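Local coordinates for protein CyaB (Pseudomonas aeruginosa, PDB 3R5G) that probably makes cyclic AMP from ATP, this chain being the catalytic domain of a longer, membrane-anchored class III adenylyl cyclase, at residues F13-R18 and L108-G113; M84-R89 and G152-S157; N37-E42 and D60-F65. All coordinates share one frame; numbering follows the deposited sequence.

Interaction 1: residues F13-R18 and L108-G113; sequences FFSDIR and LEIRMG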
loop_
_atom_site.group_PDB
_atom_site.type_symbol
_atom_site.label_atom_id
_atom_site.label_comp_id
_atom_site.label_asym_id
_atom_site.label_seq_id
_atom_site.Cartn_x
_atom_site.Cartn_y
_atom_site.Cartn_z
ATOM N N PHE A 13 -2.834 -12.507 1.032
ATOM C CA PHE A 13 -1.779 -12.468 2.041
ATOM C C PHE A 13 -1.056 -11.139 1.892
ATOM O O PHE A 13 -0.694 -10.718 0.762
ATOM C CB PHE A 13 -0.803 -13.632 1.668
ATOM C CG PHE A 13 0.479 -13.551 2.382
ATOM C CD1 PHE A 13 0.664 -14.355 3.541
ATOM C CD2 PHE A 13 1.532 -12.697 1.959
ATOM C CE1 PHE A 13 1.893 -14.330 4.205
ATOM C CE2 PHE A 13 2.804 -12.664 2.685
ATOM C CZ PHE A 13 2.979 -13.478 3.808
ATOM N N PHE A 14 -0.857 -10.457 3.039
ATOM C CA PHE A 14 0.019 -9.345 3.113
ATOM C C PHE A 14 1.041 -9.522 4.175
ATOM O O PHE A 14 0.712 -10.051 5.252
ATOM C CB PHE A 14 -0.738 -8.009 3.476
ATOM C CG PHE A 14 -1.563 -7.425 2.344
ATOM C CD1 PHE A 14 -2.804 -7.874 2.092
ATOM C CD2 PHE A 14 -1.003 -6.450 1.487
ATOM C CE1 PHE A 14 -3.601 -7.286 1.097
ATOM C CE2 PHE A 14 -1.752 -5.964 0.400
ATOM C CZ PHE A 14 -3.085 -6.332 0.265
ATOM N N SER A 15 2.230 -9.029 3.955
ATOM C CA SER A 15 3.233 -9.027 5.040
ATOM C C SER A 15 4.073 -7.792 5.014
ATOM O O SER A 15 4.167 -7.120 3.998
ATOM C CB SER A 15 4.142 -10.223 4.943
ATOM O OG SER A 15 4.959 -10.171 3.724
ATOM N N ASP A 16 4.703 -7.472 6.146
ATOM C CA ASP A 16 5.756 -6.479 6.106
ATOM C C ASP A 16 6.789 -6.811 7.174
ATOM O O ASP A 16 6.587 -7.765 7.981
ATOM C CB ASP A 16 5.215 -5.041 6.300
ATOM C CG ASP A 16 4.676 -4.772 7.682
ATOM O OD1 ASP A 16 5.347 -4.967 8.684
ATOM O OD2 ASP A 16 3.499 -4.367 7.753
ATOM N N ILE A 17 7.903 -6.074 7.173
ATOM C CA ILE A 17 8.936 -6.294 8.204
ATOM C C ILE A 17 8.889 -5.226 9.281
ATOM O O ILE A 17 9.134 -4.045 9.018
ATOM C CB ILE A 17 10.342 -6.294 7.587
ATOM C CG1 ILE A 17 10.407 -7.303 6.488
ATOM C CG2 ILE A 17 11.347 -6.558 8.627
ATOM C CD1 ILE A 17 11.688 -7.054 5.576
ATOM N N ARG A 18 8.537 -5.590 10.513
ATOM C CA ARG A 18 8.565 -4.599 11.613
ATOM C C ARG A 18 10.015 -4.319 11.920
ATOM O O ARG A 18 10.818 -5.238 11.995
ATOM C CB ARG A 18 7.838 -5.155 12.852
ATOM C CG ARG A 18 6.342 -5.326 12.670
ATOM C CD ARG A 18 5.696 -3.978 12.606
ATOM N NE ARG A 18 5.810 -3.417 11.263
ATOM C CZ ARG A 18 5.389 -2.203 10.938
ATOM N NH1 ARG A 18 5.505 -1.714 9.678
ATOM N NH2 ARG A 18 4.849 -1.471 11.886
ATOM N N LEU A 108 14.351 -7.249 13.497
ATOM C CA LEU A 108 13.540 -7.185 12.260
ATOM C C LEU A 108 12.672 -8.420 12.298
ATOM O O LEU A 108 13.190 -9.535 12.451
ATOM C CB LEU A 108 14.444 -7.293 11.038
ATOM C CG LEU A 108 15.356 -6.083 10.755
ATOM C CD1 LEU A 108 16.417 -6.360 9.666
ATOM C CD2 LEU A 108 14.497 -4.841 10.405
ATOM N N GLU A 109 11.358 -8.245 12.180
ATOM C CA GLU A 109 10.476 -9.421 12.273
ATOM C C GLU A 109 9.315 -9.271 11.339
ATOM O O GLU A 109 8.781 -8.197 11.222
ATOM C CB GLU A 109 9.905 -9.612 13.651
ATOM C CG GLU A 109 9.129 -10.985 13.697
ATOM C CD GLU A 109 9.961 -12.194 13.478
ATOM O OE1 GLU A 109 10.459 -12.668 14.542
ATOM O OE2 GLU A 109 10.144 -12.664 12.295
ATOM N N ILE A 110 8.941 -10.380 10.729
ATOM C CA ILE A 110 7.845 -10.350 9.775
ATOM C C ILE A 110 6.539 -10.386 10.515
ATOM O O ILE A 110 6.419 -11.009 11.574
ATOM C CB ILE A 110 7.990 -11.557 8.754
ATOM C CG1 ILE A 110 6.976 -11.391 7.613
ATOM C CG2 ILE A 110 7.980 -12.972 9.538
ATOM C CD1 ILE A 110 7.271 -12.522 6.621
ATOM N N ARG A 111 5.568 -9.676 9.967
ATOM C CA ARG A 111 4.176 -9.868 10.369
ATOM C C ARG A 111 3.303 -10.034 9.159
ATOM O O ARG A 111 3.622 -9.522 8.074
ATOM C CB ARG A 111 3.707 -8.726 11.242
ATOM C CG ARG A 111 3.576 -7.482 10.494
ATOM C CD ARG A 111 3.166 -6.383 11.453
ATOM N NE ARG A 111 3.080 -5.162 10.645
ATOM C CZ ARG A 111 2.332 -4.119 10.969
ATOM N NH1 ARG A 111 2.264 -3.085 10.130
ATOM N NH2 ARG A 111 1.642 -4.126 12.103
ATOM N N MET A 112 2.188 -10.727 9.366
ATOM C CA MET A 112 1.337 -11.155 8.258
ATOM C C MET A 112 -0.126 -11.100 8.565
ATOM O O MET A 112 -0.500 -11.405 9.722
ATOM C CB MET A 112 1.681 -12.640 7.903
ATOM C CG MET A 112 3.168 -12.744 7.586
ATOM S SD MET A 112 3.600 -14.502 7.281
ATOM C CE MET A 112 4.837 -14.593 8.420
ATOM N N GLY A 113 -0.936 -10.824 7.539
ATOM C CA GLY A 113 -2.376 -10.835 7.646
ATOM C C GLY A 113 -2.940 -11.653 6.490
ATOM O O GLY A 113 -2.408 -11.445 5.372
#
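Strand 13-18 and strand 109-113 run antiparallel, their axes 4.5 Å apart at closest, with hydrogen-bonded pairs at Phe14-Gly113, Asp16-Arg111 and Arg18-Glu109. Asp16 and Arg111, already joined through their backbones, are joined again through their ends. Arg111 sets CG between its own backbone N and carbonyl carbon (chi1 70°) and then runs straight to NE, bringing the guanidinium side-on to the carboxylate: NE lies 3.0 Å from Asp16 OD1, and NH1 lies 3.0 Å from Asp16 OD2 on its syn lone pair. OD2 also accepts from NE, so two nitrogens share it. The two planes are twisted 51° apart, so the grip is not flat. Over one face of Arg111 lies the guanidinium of Arg18, stacked with centres 3.6 Å apart; Arg18 NE also reaches Asp16 OD1, though weakly, so both arginines gather round one carboxylate. On the other face of the sheet, Met112 SD sits at the edge of the Phe13 ring, 3.5 Å from CE1, a Met-aromatic contact. The arrangement illustrates how the first and last strands of a ferredoxin-like βαββαβ core, here that of the cyclase catalytic domain, lie side by side.

Interaction 2: residues M84-R89 and G152-S157; sequences MGIAMR and GEILIS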
loop_
_atom_site.group_PDB
_atom_site.type_symbol
_atom_site.label_atom_id
_atom_site.label_comp_id
_atom_site.label_asym_id
_atom_site.label_seq_id
_atom_site.Cartn_x
_atom_site.Cartn_y
_atom_site.Cartn_z
ATOM N N MET A 84 2.483 -21.052 3.369
ATOM C CA MET A 84 3.509 -20.167 2.866
ATOM C C MET A 84 3.935 -19.177 3.951
ATOM O O MET A 84 5.142 -18.955 4.196
ATOM C CB MET A 84 2.923 -19.508 1.635
ATOM C CG MET A 84 3.868 -18.481 1.064
ATOM S SD MET A 84 3.168 -17.299 -0.084
ATOM C CE MET A 84 2.184 -16.378 1.165
ATOM N N GLY A 85 2.946 -18.621 4.648
ATOM C CA GLY A 85 3.321 -17.678 5.720
ATOM C C GLY A 85 4.118 -18.327 6.838
ATOM O O GLY A 85 5.091 -17.709 7.293
ATOM N N ILE A 86 3.743 -19.556 7.229
ATOM C CA ILE A 86 4.497 -20.302 8.236
ATOM C C ILE A 86 5.963 -20.458 7.791
ATOM O O ILE A 86 6.924 -20.235 8.551
ATOM C CB ILE A 86 3.877 -21.604 8.559
ATOM C CG1 ILE A 86 2.562 -21.376 9.372
ATOM C CG2 ILE A 86 4.872 -22.563 9.295
ATOM C CD1 ILE A 86 1.645 -22.616 9.405
ATOM N N ALA A 87 6.085 -20.843 6.493
ATOM C CA ALA A 87 7.381 -21.016 5.954
ATOM C C ALA A 87 8.207 -19.766 5.875
ATOM O O ALA A 87 9.450 -19.786 6.075
ATOM C CB ALA A 87 7.219 -21.670 4.537
ATOM N N MET A 88 7.618 -18.611 5.527
ATOM C CA MET A 88 8.308 -17.353 5.492
ATOM C C MET A 88 8.761 -16.967 6.882
ATOM O O MET A 88 9.870 -16.441 7.013
ATOM C CB MET A 88 7.394 -16.269 4.907
ATOM C CG MET A 88 7.100 -16.478 3.407
ATOM S SD MET A 88 5.887 -15.262 2.871
ATOM C CE MET A 88 6.143 -15.353 1.088
ATOM N N ARG A 89 7.904 -17.173 7.877
ATOM C CA ARG A 89 8.300 -16.803 9.260
ATOM C C ARG A 89 9.488 -17.673 9.683
ATOM O O ARG A 89 10.420 -17.122 10.382
ATOM C CB ARG A 89 7.071 -16.999 10.139
ATOM C CG ARG A 89 7.368 -16.697 11.598
ATOM C CD ARG A 89 6.127 -16.508 12.452
ATOM N NE ARG A 89 5.405 -17.778 12.491
ATOM C CZ ARG A 89 4.167 -17.910 13.048
ATOM N NH1 ARG A 89 3.612 -16.796 13.604
ATOM N NH2 ARG A 89 3.530 -19.059 13.085
ATOM N N GLY A 152 6.038 -10.981 14.287
ATOM C CA GLY A 152 6.110 -12.405 14.429
ATOM C C GLY A 152 4.815 -13.168 14.357
ATOM O O GLY A 152 4.859 -14.410 14.541
ATOM N N GLU A 153 3.744 -12.463 14.129
ATOM C CA GLU A 153 2.389 -13.069 14.213
ATOM C C GLU A 153 1.832 -13.189 12.796
ATOM O O GLU A 153 2.165 -12.362 11.874
ATOM C CB GLU A 153 1.516 -12.078 14.982
ATOM C CG GLU A 153 0.174 -12.512 15.370
ATOM C CD GLU A 153 -0.404 -11.500 16.396
ATOM O OE1 GLU A 153 -0.583 -10.344 16.104
ATOM O OE2 GLU A 153 -0.697 -11.909 17.539
ATOM N N ILE A 154 1.065 -14.255 12.598
ATOM C CA ILE A 154 0.279 -14.400 11.420
ATOM C C ILE A 154 -1.164 -14.342 11.893
ATOM O O ILE A 154 -1.691 -15.276 12.594
ATOM C CB ILE A 154 0.502 -15.785 10.796
ATOM C CG1 ILE A 154 1.918 -15.902 10.437
ATOM C CG2 ILE A 154 -0.386 -15.941 9.550
ATOM C CD1 ILE A 154 2.358 -17.323 9.886
ATOM N N LEU A 155 -1.844 -13.326 11.446
ATOM C CA LEU A 155 -3.261 -13.149 11.841
ATOM C C LEU A 155 -4.177 -13.511 10.706
ATOM O O LEU A 155 -3.918 -13.056 9.537
ATOM C CB LEU A 155 -3.619 -11.708 12.224
ATOM C CG LEU A 155 -3.015 -11.192 13.521
ATOM C CD1 LEU A 155 -3.693 -9.848 13.908
ATOM C CD2 LEU A 155 -3.366 -12.177 14.631
ATOM N N ILE A 156 -5.236 -14.286 10.890
ATOM C CA ILE A 156 -6.134 -14.655 9.833
ATOM C C ILE A 156 -7.570 -14.372 10.282
ATOM O O ILE A 156 -7.861 -14.288 11.520
ATOM C CB ILE A 156 -5.996 -16.180 9.543
ATOM C CG1 ILE A 156 -6.433 -17.125 10.697
ATOM C CG2 ILE A 156 -4.556 -16.451 9.159
ATOM C CD1 ILE A 156 -6.528 -18.611 10.320
ATOM N N SER A 157 -8.457 -14.241 9.349
ATOM C CA SER A 157 -9.895 -14.062 9.629
ATOM C C SER A 157 -10.555 -15.388 9.846
ATOM O O SER A 157 -10.019 -16.491 9.673
ATOM C CB SER A 157 -10.491 -13.324 8.450
ATOM O OG SER A 157 -10.489 -14.253 7.335
HETATM O O HOH W 1 0.945 -16.238 14.816
#
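Helix 84-89 runs nearly antiparallel to strand 154-157, their directions 168° apart and their axes 10.2 Å apart at closest, the spacing of a helix laid on a β-sheet. This is the layered α/β packing of the nucleotide cyclase fold: helix 74-100 covers the sheet where strand 154-157 extends it beyond strand 109-116. Ile154 fills the interface from the strand side. Its CD1 methyl reaches the helix backbone 3.7 Å from Gly85 C, an approach made possible by a residue that has no side chain to stand between helix and sheet. Ile86 touches the same methyl from its own flank, its CG1 4.1 Å from Ile154 CD1, and the two isoleucines cross at about a right angle. The third neighbour is a flat group, the guanidinium of Arg89. This residue carries CG anti to its N (chi1 178°), and a bend at chi3 then turns the guanidinium so that one face rests on Ile154, CD1 standing over the centre of the group, 3.7 Å from CZ.

While that face meets hydrocarbon, the rim is spent on polar partners. NH2 forms a salt bridge with Asp192 and a hydrogen bond to Val190 O, tying in the end of strand 185-190 and the tail beyond. NH1 turns to the loop before strand 154-157, where Gly152, with a positive phi, presents its carbonyl. Arg89 NH1 lies 2.9 Å from Gly152 O, with an N-H...O angle of 150°, the donor tilted somewhat out of the carbonyl plane. Partners at both NH1 and NH2 should restrict the rotation of the group. A water lying at its edge completes the set, accepting from Arg89 NH1 at 3.0 Å and from the backbone, Ile154 N, also at 3.0 Å.

Interaction 3: residues N37-E42 and D60-F65; sequences NNYLNE and DCVMVF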
loop_
_atom_site.group_PDB
_atom_site.type_symbol
_atom_site.label_atom_id
_atom_site.label_comp_id
_atom_site.label_asym_id
_atom_site.label_seq_id
_atom_site.Cartn_x
_atom_site.Cartn_y
_atom_site.Cartn_z
ATOM N N ASN A 37 16.448 -6.296 -1.261
ATOM C CA ASN A 37 16.290 -7.113 -2.407
ATOM C C ASN A 37 16.499 -8.624 -2.106
ATOM O O ASN A 37 15.821 -9.444 -2.726
ATOM C CB ASN A 37 17.202 -6.609 -3.582
ATOM C CG ASN A 37 16.769 -5.250 -4.108
ATOM O OD1 ASN A 37 15.759 -4.749 -3.722
ATOM N ND2 ASN A 37 17.617 -4.588 -4.898
ATOM N N ASN A 38 17.451 -8.910 -1.207
ATOM C CA ASN A 38 17.680 -10.299 -0.765
ATOM C C ASN A 38 16.394 -10.856 -0.134
ATOM O O ASN A 38 15.956 -11.931 -0.528
ATOM C CB ASN A 38 18.831 -10.350 0.207
ATOM C CG ASN A 38 19.089 -11.768 0.768
ATOM O OD1 ASN A 38 19.105 -12.748 0.029
ATOM N ND2 ASN A 38 19.399 -11.829 2.037
ATOM N N TYR A 39 15.849 -10.058 0.751
ATOM C CA TYR A 39 14.561 -10.414 1.411
ATOM C C TYR A 39 13.451 -10.622 0.418
ATOM O O TYR A 39 12.791 -11.641 0.416
ATOM C CB TYR A 39 14.178 -9.324 2.407
ATOM C CG TYR A 39 12.781 -9.559 2.956
ATOM C CD1 TYR A 39 12.517 -10.545 3.968
ATOM C CD2 TYR A 39 11.700 -8.795 2.483
ATOM C CE1 TYR A 39 11.195 -10.803 4.416
ATOM C CE2 TYR A 39 10.383 -9.010 2.958
ATOM C CZ TYR A 39 10.149 -10.046 3.903
ATOM O OH TYR A 39 8.903 -10.329 4.409
ATOM N N LEU A 40 13.241 -9.653 -0.497
ATOM C CA LEU A 40 12.163 -9.796 -1.436
ATOM C C LEU A 40 12.387 -10.996 -2.391
ATOM O O LEU A 40 11.475 -11.676 -2.785
ATOM C CB LEU A 40 11.990 -8.473 -2.220
ATOM C CG LEU A 40 11.467 -7.315 -1.389
ATOM C CD1 LEU A 40 11.528 -6.004 -2.242
ATOM C CD2 LEU A 40 10.042 -7.521 -0.789
ATOM N N ASN A 41 13.657 -11.251 -2.774
ATOM C CA ASN A 41 13.942 -12.374 -3.651
ATOM C C ASN A 41 13.650 -13.712 -2.910
ATOM O O ASN A 41 13.027 -14.573 -3.473
ATOM C CB ASN A 41 15.434 -12.354 -4.045
ATOM C CG ASN A 41 15.682 -13.140 -5.293
ATOM O OD1 ASN A 41 15.012 -12.991 -6.314
ATOM N ND2 ASN A 41 16.586 -14.108 -5.170
ATOM N N GLU A 42 14.036 -13.737 -1.623
ATOM C CA GLU A 42 13.785 -14.995 -0.832
ATOM C C GLU A 42 12.319 -15.214 -0.614
ATOM O O GLU A 42 11.829 -16.309 -0.815
ATOM C CB GLU A 42 14.462 -15.010 0.519
ATOM C CG GLU A 42 16.024 -15.051 0.401
ATOM C CD GLU A 42 16.472 -16.385 -0.198
ATOM O OE1 GLU A 42 16.222 -17.427 0.442
ATOM O OE2 GLU A 42 17.003 -16.423 -1.339
ATOM N N ASP A 60 8.988 -2.963 1.596
ATOM C CA ASP A 60 9.140 -4.297 2.208
ATOM C C ASP A 60 7.808 -5.009 2.318
ATOM O O ASP A 60 7.809 -6.173 2.717
ATOM C CB ASP A 60 9.699 -4.168 3.633
ATOM C CG ASP A 60 8.849 -3.220 4.513
ATOM O OD1 ASP A 60 8.524 -2.109 4.093
ATOM O OD2 ASP A 60 8.425 -3.578 5.634
ATOM N N CYS A 61 6.719 -4.327 1.955
ATOM C CA CYS A 61 5.429 -5.001 1.959
ATOM C C CYS A 61 5.218 -5.968 0.786
ATOM O O CYS A 61 5.511 -5.589 -0.357
ATOM C CB CYS A 61 4.345 -3.955 1.899
ATOM S SG CYS A 61 2.635 -4.688 1.978
ATOM N N VAL A 62 4.835 -7.216 1.049
ATOM C CA VAL A 62 4.615 -8.217 0.028
ATOM C C VAL A 62 3.137 -8.599 -0.031
ATOM O O VAL A 62 2.489 -8.803 0.991
ATOM C CB VAL A 62 5.349 -9.477 0.407
ATOM C CG1 VAL A 62 5.021 -10.695 -0.413
ATOM C CG2 VAL A 62 6.883 -9.271 0.395
ATOM N N MET A 63 2.504 -8.671 -1.198
ATOM C CA MET A 63 1.128 -9.039 -1.395
ATOM C C MET A 63 1.112 -10.263 -2.310
ATOM O O MET A 63 1.758 -10.216 -3.383
ATOM C CB MET A 63 0.473 -7.865 -2.087
ATOM C CG MET A 63 -0.915 -8.049 -2.328
ATOM S SD MET A 63 -1.600 -6.615 -3.311
ATOM C CE MET A 63 -3.169 -7.360 -3.665
ATOM N N VAL A 64 0.474 -11.336 -1.898
ATOM C CA VAL A 64 0.381 -12.603 -2.644
ATOM C C VAL A 64 -1.046 -13.037 -2.598
ATOM O O VAL A 64 -1.722 -12.812 -1.554
ATOM C CB VAL A 64 1.292 -13.672 -2.040
ATOM C CG1 VAL A 64 1.176 -15.035 -2.806
ATOM C CG2 VAL A 64 2.752 -13.128 -1.900
ATOM N N PHE A 65 -1.595 -13.595 -3.679
ATOM C CA PHE A 65 -2.902 -14.170 -3.566
ATOM C C PHE A 65 -2.993 -15.568 -4.120
ATOM O O PHE A 65 -2.146 -15.947 -4.981
ATOM C CB PHE A 65 -3.982 -13.235 -4.108
ATOM C CG PHE A 65 -3.781 -12.865 -5.574
ATOM C CD1 PHE A 65 -4.343 -13.640 -6.582
ATOM C CD2 PHE A 65 -3.143 -11.713 -5.878
ATOM C CE1 PHE A 65 -4.233 -13.183 -7.976
ATOM C CE2 PHE A 65 -3.004 -11.233 -7.244
ATOM C CZ PHE A 65 -3.530 -12.022 -8.281
HETATM O O HOH W 2 7.140 -8.425 3.959
#
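Leu40 and Val62 make the apolar heart of this contact, with Leu40 CD2 3.8 Å from Val62 CG2 and the two side chains sliding past each other in opposite directions. The setting is the ferredoxin-like core of the cyclase domain, where helix 29-50 lies against the sheet and meets the strand of the 53-58/61-66 hairpin. Tyr39, one residue earlier on the helix, supplies the second touch. Its CG is anti to the backbone N (chi1 172°), which carries the ring from the helix toward the start of the strand. There the ring edge meets a carbonyl, CE2 lying 3.8 Å from Asp60 O, while the same CE2 passes more loosely by Val62 CG2 at 4.3 Å.

The hydroxyl works through a water. This molecule, in the plane of the ring, stands 2.6 Å from Tyr39 OH and donates to Asp60 O at 2.7 Å, so that helix and turn are joined by a solvent bridge alongside the direct touch of CE2.

Further out, neighbouring elements fix these groups in place. Tyr39 is packed against Ile17 of strand 6-18 and against Met92 and Leu95 of helix 74-100, which hold the ring from the sheet and from the adjoining helix. Leu40 also leans on Phe57 of strand 53-58. Val62 is set by backbone hydrogen bonds to Ser15. Another flank of the helix faces the second subunit: Asn41 OD1 accepts from Asp127 N of the second subunit, and Asn37 uses both ends of its amide, OD1 accepting from Gly125 N and ND2 donating to Asn123 O of that subunit. At the start of the strand, Asp60 OD2 accepts the backbone N-H of Ile17 on strand 6-18.

The three contacts share one mixed sheet and the two helices, 29-50 and 74-100, packed on it. Interaction 1 occupies the middle: its centre is about 8 Å from that of interaction 2 and about 10 Å from that of interaction 3, and those two lie about 14 Å apart. Across the sheet the order is 61-66, 6-18, 109-116, 154-157, so the strand pair of interaction 1 lies between the other two. Interaction 3 closes between the two segments of interaction 1, while the segments of interactions 1 and 2 alternate along the chain. Distant parts of the sequence are thus woven into a single catalytic domain, and the helix of interaction 3 also touches the second subunit.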